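Local coordinates for protein tyrosyl-tRNA synthetase (Archaeoglobus fulgidus, PDB 2CYB) that probably catalyses the two-step attachment of tyrosine to its cognate tRNA, activating the amino acid with ATP before transferring it to the acceptor end, at residues Leu252-Lys256 with Tyr257-Pro261; Lys306-Asn309 with Met310-Glu313; Leu298-Lys301 with Ile302-Lys306. All coordinates share one frame; numbering follows the deposited sequence.

All three contacts are local, made between neighbouring turns of a helix. Interaction 1 lies on helix 250-263, interactions 2 and 3 on successive parts of helix 297-319, sharing Lys306. The two helices pack on each other: Ile254 and Ile259 of interaction 1 meet Val304 of interaction 3, and Ile259 also reaches Tyr307 of interaction 2. Interaction 1, nearest the centre of the chain, has no exposed residue among those that touch; its backbone widens into a pi-type turn, and a lysine lies over a tyrosine ring. Interactions 2 and 3 keep regular i to i+4 bonding, each with buried and exposed sides; interaction 2 sets a methionine over a tyrosine, whereas interaction 3 is wholly aliphatic across its turns.

Interaction 1 (Leu252-Lys256 with Tyr257-Pro261)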
# COMPACT_ATOMS: atom_id res chain seq x y z
N LEU A 252 28.31 -15.49 25.50
CA LEU A 252 27.74 -14.99 26.74
C LEU A 252 26.25 -14.71 26.53
O LEU A 252 25.43 -14.95 27.41
CB LEU A 252 28.45 -13.72 27.19
CG LEU A 252 29.72 -13.93 28.00
CD1 LEU A 252 30.32 -12.59 28.37
CD2 LEU A 252 29.40 -14.73 29.26
N ASP A 253 25.92 -14.23 25.33
CA ASP A 253 24.53 -13.92 25.01
C ASP A 253 23.67 -15.17 25.07
O ASP A 253 22.55 -15.12 25.57
CB ASP A 253 24.42 -13.27 23.62
CG ASP A 253 24.85 -11.81 23.62
OD1 ASP A 253 25.04 -11.24 22.52
OD2 ASP A 253 24.99 -11.23 24.72
N ILE A 254 24.18 -16.29 24.56
CA ILE A 254 23.39 -17.51 24.60
C ILE A 254 23.17 -17.92 26.06
O ILE A 254 22.10 -18.39 26.43
CB ILE A 254 24.07 -18.66 23.83
CG1 ILE A 254 24.17 -18.28 22.35
CG2 ILE A 254 23.27 -19.95 24.00
CD1 ILE A 254 24.91 -19.31 21.49
N ALA A 255 24.19 -17.73 26.89
CA ALA A 255 24.04 -18.07 28.30
C ALA A 255 22.99 -17.15 28.94
O ALA A 255 22.09 -17.62 29.65
CB ALA A 255 25.37 -17.90 29.02
N LYS A 256 23.10 -15.86 28.67
CA LYS A 256 22.19 -14.87 29.23
C LYS A 256 20.73 -14.97 28.78
O LYS A 256 19.82 -14.97 29.61
CB LYS A 256 22.70 -13.46 28.92
CG LYS A 256 21.88 -12.34 29.55
CD LYS A 256 22.39 -10.96 29.13
CE LYS A 256 21.58 -9.84 29.75
NZ LYS A 256 21.64 -9.86 31.24
N TYR A 257 20.51 -15.09 27.47
CA TYR A 257 19.16 -15.12 26.93
C TYR A 257 18.46 -16.47 26.79
O TYR A 257 17.23 -16.53 26.85
CB TYR A 257 19.15 -14.41 25.57
CG TYR A 257 19.59 -12.97 25.67
CD1 TYR A 257 18.80 -12.03 26.35
CD2 TYR A 257 20.81 -12.55 25.16
CE1 TYR A 257 19.23 -10.71 26.51
CE2 TYR A 257 21.25 -11.24 25.31
CZ TYR A 257 20.45 -10.33 26.00
OH TYR A 257 20.89 -9.04 26.19
N HIS A 258 19.21 -17.54 26.61
CA HIS A 258 18.57 -18.84 26.44
C HIS A 258 18.78 -19.86 27.55
O HIS A 258 17.82 -20.47 28.03
CB HIS A 258 19.02 -19.47 25.11
CG HIS A 258 18.84 -18.57 23.93
ND1 HIS A 258 19.80 -17.69 23.50
CD2 HIS A 258 17.77 -18.39 23.11
CE1 HIS A 258 19.35 -16.99 22.48
NE2 HIS A 258 18.12 -17.40 22.22
N ILE A 259 20.02 -20.06 27.97
CA ILE A 259 20.31 -21.07 28.98
C ILE A 259 19.86 -20.75 30.40
O ILE A 259 19.08 -21.51 30.98
CB ILE A 259 21.81 -21.41 28.97
CG1 ILE A 259 22.22 -21.80 27.54
CG2 ILE A 259 22.08 -22.58 29.92
CD1 ILE A 259 23.73 -21.87 27.32
N LEU A 260 20.33 -19.64 30.96
CA LEU A 260 19.93 -19.29 32.32
C LEU A 260 18.42 -19.14 32.50
O LEU A 260 17.86 -19.64 33.48
CB LEU A 260 20.67 -18.03 32.78
CG LEU A 260 22.14 -18.32 33.12
CD1 LEU A 260 22.92 -17.03 33.23
CD2 LEU A 260 22.20 -19.12 34.43
N PRO A 261 17.73 -18.46 31.57
CA PRO A 261 16.28 -18.31 31.72
C PRO A 261 15.55 -19.65 31.68
O PRO A 261 14.52 -19.83 32.34
CB PRO A 261 15.90 -17.42 30.54
CG PRO A 261 17.10 -16.51 30.43
CD PRO A 261 18.25 -17.51 30.56
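Between Asp253 and Leu260 helix 250-263 changes its bonding: Tyr257 N reaches Asp253 O at 2.8 Å in the regular i to i+4 way, whereas Ile259 N (3.1 Å from Ile254 O) and Leu260 N (3.0 Å from Ala255 O) each reach back five residues. Ile254 O is gripped twice, since His258 N also gives it a bond, bent to 149° at the hydrogen and coming from above the carbonyl plane. The short segments run at 39° to each other, consistent with the widened turn and the break at Pro261. Pro261 has no N-H to continue the pattern; its CD lies 3.1 Å from Lys256 O, which accepts instead from Asn13 ND2.

Lys256 and Tyr257 form a CH-pi contact. The lysine CG stands anti to its own backbone nitrogen (chi1 -175°), and the chain runs out over one face of the tyrosine ring, Lys256 CD 4.1 Å from the Tyr257 centroid and displaced toward the rim. Asp253 lies alongside the same ring, CB in its plane at the edge and Asp253 OD2 3.8 Å from Tyr257 CE2. Ile254 CG2 and Ile259 CD1 meet, 3.9 Å apart, on the side that packs against Val304 of helix 297-319. The His258 ring takes the CA of Ile254 at its edge; NE2 bonds to Leu47 O, while the buried ND1 has no partner in the model. His258 thus ties the helix to the start of helix 47-61, within the 'HIGH' region, and the five-residue reach at Ile259 and Leu260 is the mark of a pi-bulge in an alpha-helix.

Interaction 2 (Lys306-Asn309 with Met310-Glu313)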
# COMPACT_ATOMS: atom_id res chain seq x y z
N LYS A 306 26.80 -27.64 25.24
CA LYS A 306 26.10 -28.76 25.86
C LYS A 306 24.67 -28.41 26.26
O LYS A 306 23.74 -29.18 26.01
CB LYS A 306 26.87 -29.24 27.10
CG LYS A 306 26.15 -30.34 27.87
CD LYS A 306 26.92 -30.76 29.11
CE LYS A 306 26.15 -31.81 29.89
NZ LYS A 306 26.85 -32.22 31.14
N TYR A 307 24.48 -27.25 26.89
CA TYR A 307 23.14 -26.86 27.29
C TYR A 307 22.26 -26.54 26.08
O TYR A 307 21.09 -26.90 26.05
CB TYR A 307 23.20 -25.65 28.23
CG TYR A 307 23.48 -26.03 29.66
CD1 TYR A 307 24.78 -26.29 30.09
CD2 TYR A 307 22.44 -26.17 30.58
CE1 TYR A 307 25.04 -26.67 31.41
CE2 TYR A 307 22.68 -26.55 31.89
CZ TYR A 307 23.98 -26.79 32.31
OH TYR A 307 24.23 -27.15 33.61
N LEU A 308 22.84 -25.86 25.09
CA LEU A 308 22.07 -25.53 23.90
C LEU A 308 21.64 -26.82 23.22
O LEU A 308 20.51 -26.94 22.76
CB LEU A 308 22.91 -24.68 22.94
CG LEU A 308 22.17 -24.08 21.74
CD1 LEU A 308 20.93 -23.31 22.21
CD2 LEU A 308 23.11 -23.15 20.98
N ASN A 309 22.54 -27.80 23.17
CA ASN A 309 22.19 -29.08 22.55
C ASN A 309 21.09 -29.80 23.32
O ASN A 309 20.28 -30.50 22.72
CB ASN A 309 23.42 -29.98 22.42
CG ASN A 309 24.19 -29.71 21.14
OD1 ASN A 309 23.59 -29.42 20.10
ND2 ASN A 309 25.51 -29.83 21.19
N MET A 310 21.06 -29.63 24.64
CA MET A 310 20.03 -30.27 25.44
C MET A 310 18.70 -29.61 25.09
O MET A 310 17.67 -30.26 24.95
CB MET A 310 20.31 -30.09 26.94
CG MET A 310 21.51 -30.89 27.44
SD MET A 310 21.62 -30.90 29.25
CE MET A 310 22.43 -29.35 29.52
N LEU A 311 18.75 -28.29 24.93
CA LEU A 311 17.59 -27.48 24.60
C LEU A 311 16.98 -27.90 23.26
O LEU A 311 15.78 -28.17 23.16
CB LEU A 311 18.02 -26.01 24.57
CG LEU A 311 17.01 -24.90 24.87
CD1 LEU A 311 17.74 -23.60 25.12
CD2 LEU A 311 16.04 -24.75 23.70
N LEU A 312 17.82 -27.97 22.23
CA LEU A 312 17.38 -28.35 20.89
C LEU A 312 16.99 -29.82 20.79
O LEU A 312 16.03 -30.16 20.10
CB LEU A 312 18.47 -28.03 19.87
CG LEU A 312 18.67 -26.56 19.50
CD1 LEU A 312 18.91 -25.72 20.74
CD2 LEU A 312 19.84 -26.44 18.54
N GLU A 313 17.74 -30.68 21.46
CA GLU A 313 17.44 -32.11 21.44
C GLU A 313 16.03 -32.32 21.98
O GLU A 313 15.23 -33.04 21.39
CB GLU A 313 18.45 -32.89 22.28
CG GLU A 313 19.69 -33.30 21.51
CD GLU A 313 19.37 -34.31 20.42
OE1 GLU A 313 18.92 -35.43 20.75
OE2 GLU A 313 19.58 -33.99 19.23
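Met310 curls back over Tyr307, its CE 3.5 Å from the Tyr307 ring centroid and displaced toward the CD2 rim. A bend at the methionine's last torsion (chi3 -82°) turns the methyl onto that face, while Met310 SD stays farther off above the same face, 5.3 Å from the Tyr307 centroid, a Met-aromatic contact three residues apart along helix 297-319. Next to it the backbone is held by regular bonds, among them Leu311 N to Tyr307 O at 2.9 Å and Glu313 N to Asn309 O at 2.8 Å. The tight part is this methyl on the ring, Met310 CE only 3.4 Å from Tyr307 CD2. Beside it Leu308 packs on Leu311 and Leu312 as buried aliphatic contacts, looser at 4.3 Å between Leu308 CD1 and Leu311 CD1. Lys306 and Glu313 make up the solvent side; the glutamate forms a salt bridge with Arg316, and the lysine has a weak, long pairing with Glu269. The tyrosine's own OH bonds to Val267 N, and Phe263 meets its ring edge-to-face. Replacing Tyr307 with an alanine is likely to leave the Met310 methyl without its aromatic face and Val267 N without its hydroxyl partner. Dispersion and CH-pi attraction therefore carry the side-chain contact.

Interaction 3 (Leu298-Lys301 with Ile302-Lys306); sequences LDLK and IAVAK
Residues 298-301 and 302-306 are successive turns of one alpha-helix, 297-319, joined by i to i+4 bonds that are longest at the start. Ile302 N to Leu298 O is weak at 3.4 Å and Ala303 N to Asp299 O measures 3.2 Å, whereas Val304 N sits 2.8 Å from Leu300 O, in a bond of 167° at the hydrogen, and Ala305 N 2.9 Å from Lys301 O. Side chains then sort the helix into faces. On the buried one Leu300 and Val304 both pack on Ile251 of helix 250-263. The buried Ala303 touches Ile266 and Val268 of strand 266-268. On the exposed face Ile302 folds CG1 back over the preceding turn to 3.3 Å from Leu298 O, a placement that follows from CG1 standing anti to its carbonyl carbon (chi1 -63°). Lys301 runs extended, and its NZ bonds to Arg237 O and Ala239 O, tying this helix to the end of helix 229-237 and the chain just after it. Leu300, with CG anti to the backbone nitrogen (chi1 176°), leans toward the next turn, and its CD1 stops 3.6 Å from Val304 CG2.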
# COMPACT_ATOMS: atom_id res chain seq x y z
N LEU A 298 37.08 -20.98 26.49
CA LEU A 298 37.05 -22.38 26.10
C LEU A 298 36.15 -23.25 26.95
O LEU A 298 35.45 -24.13 26.44
CB LEU A 298 38.47 -22.96 26.07
CG LEU A 298 39.36 -22.33 25.00
CD1 LEU A 298 40.80 -22.78 25.18
CD2 LEU A 298 38.84 -22.72 23.62
N ASP A 299 36.15 -23.01 28.26
CA ASP A 299 35.29 -23.79 29.14
C ASP A 299 33.84 -23.35 28.98
O ASP A 299 32.94 -24.17 28.93
CB ASP A 299 35.76 -23.64 30.59
CG ASP A 299 37.18 -24.17 30.80
OD1 ASP A 299 37.44 -25.33 30.41
OD2 ASP A 299 38.03 -23.44 31.35
N LEU A 300 33.62 -22.05 28.87
CA LEU A 300 32.27 -21.54 28.69
C LEU A 300 31.66 -22.11 27.40
O LEU A 300 30.52 -22.58 27.40
CB LEU A 300 32.27 -20.01 28.63
CG LEU A 300 30.91 -19.39 28.34
CD1 LEU A 300 29.88 -19.87 29.36
CD2 LEU A 300 31.03 -17.88 28.37
N LYS A 301 32.42 -22.08 26.31
CA LYS A 301 31.93 -22.61 25.04
C LYS A 301 31.44 -24.05 25.15
O LYS A 301 30.37 -24.38 24.65
CB LYS A 301 33.02 -22.52 23.96
CG LYS A 301 33.27 -21.11 23.44
CD LYS A 301 34.25 -21.14 22.26
CE LYS A 301 34.38 -19.78 21.61
NZ LYS A 301 35.24 -19.82 20.39
N ILE A 302 32.23 -24.90 25.80
CA ILE A 302 31.84 -26.29 25.94
C ILE A 302 30.51 -26.41 26.67
O ILE A 302 29.64 -27.20 26.27
CB ILE A 302 32.90 -27.11 26.71
CG1 ILE A 302 34.22 -27.14 25.92
CG2 ILE A 302 32.40 -28.53 26.94
CD1 ILE A 302 34.07 -27.69 24.51
N ALA A 303 30.36 -25.64 27.75
CA ALA A 303 29.13 -25.69 28.53
C ALA A 303 27.94 -25.14 27.75
O ALA A 303 26.85 -25.71 27.78
CB ALA A 303 29.32 -24.90 29.85
N VAL A 304 28.15 -24.02 27.06
CA VAL A 304 27.06 -23.42 26.28
C VAL A 304 26.60 -24.39 25.19
O VAL A 304 25.40 -24.54 24.95
CB VAL A 304 27.51 -22.09 25.64
CG1 VAL A 304 26.45 -21.60 24.64
CG2 VAL A 304 27.73 -21.05 26.73
N ALA A 305 27.55 -25.05 24.53
CA ALA A 305 27.20 -26.00 23.48
C ALA A 305 26.40 -27.17 24.06
O ALA A 305 25.43 -27.63 23.45
CB ALA A 305 28.46 -26.53 22.79
N LYS A 306 26.80 -27.64 25.24
CA LYS A 306 26.10 -28.76 25.86
C LYS A 306 24.67 -28.41 26.26
O LYS A 306 23.74 -29.18 26.01
CB LYS A 306 26.87 -29.24 27.10
CG LYS A 306 26.15 -30.34 27.87
CD LYS A 306 26.92 -30.76 29.11
CE LYS A 306 26.15 -31.81 29.89
NZ LYS A 306 26.85 -32.22 31.14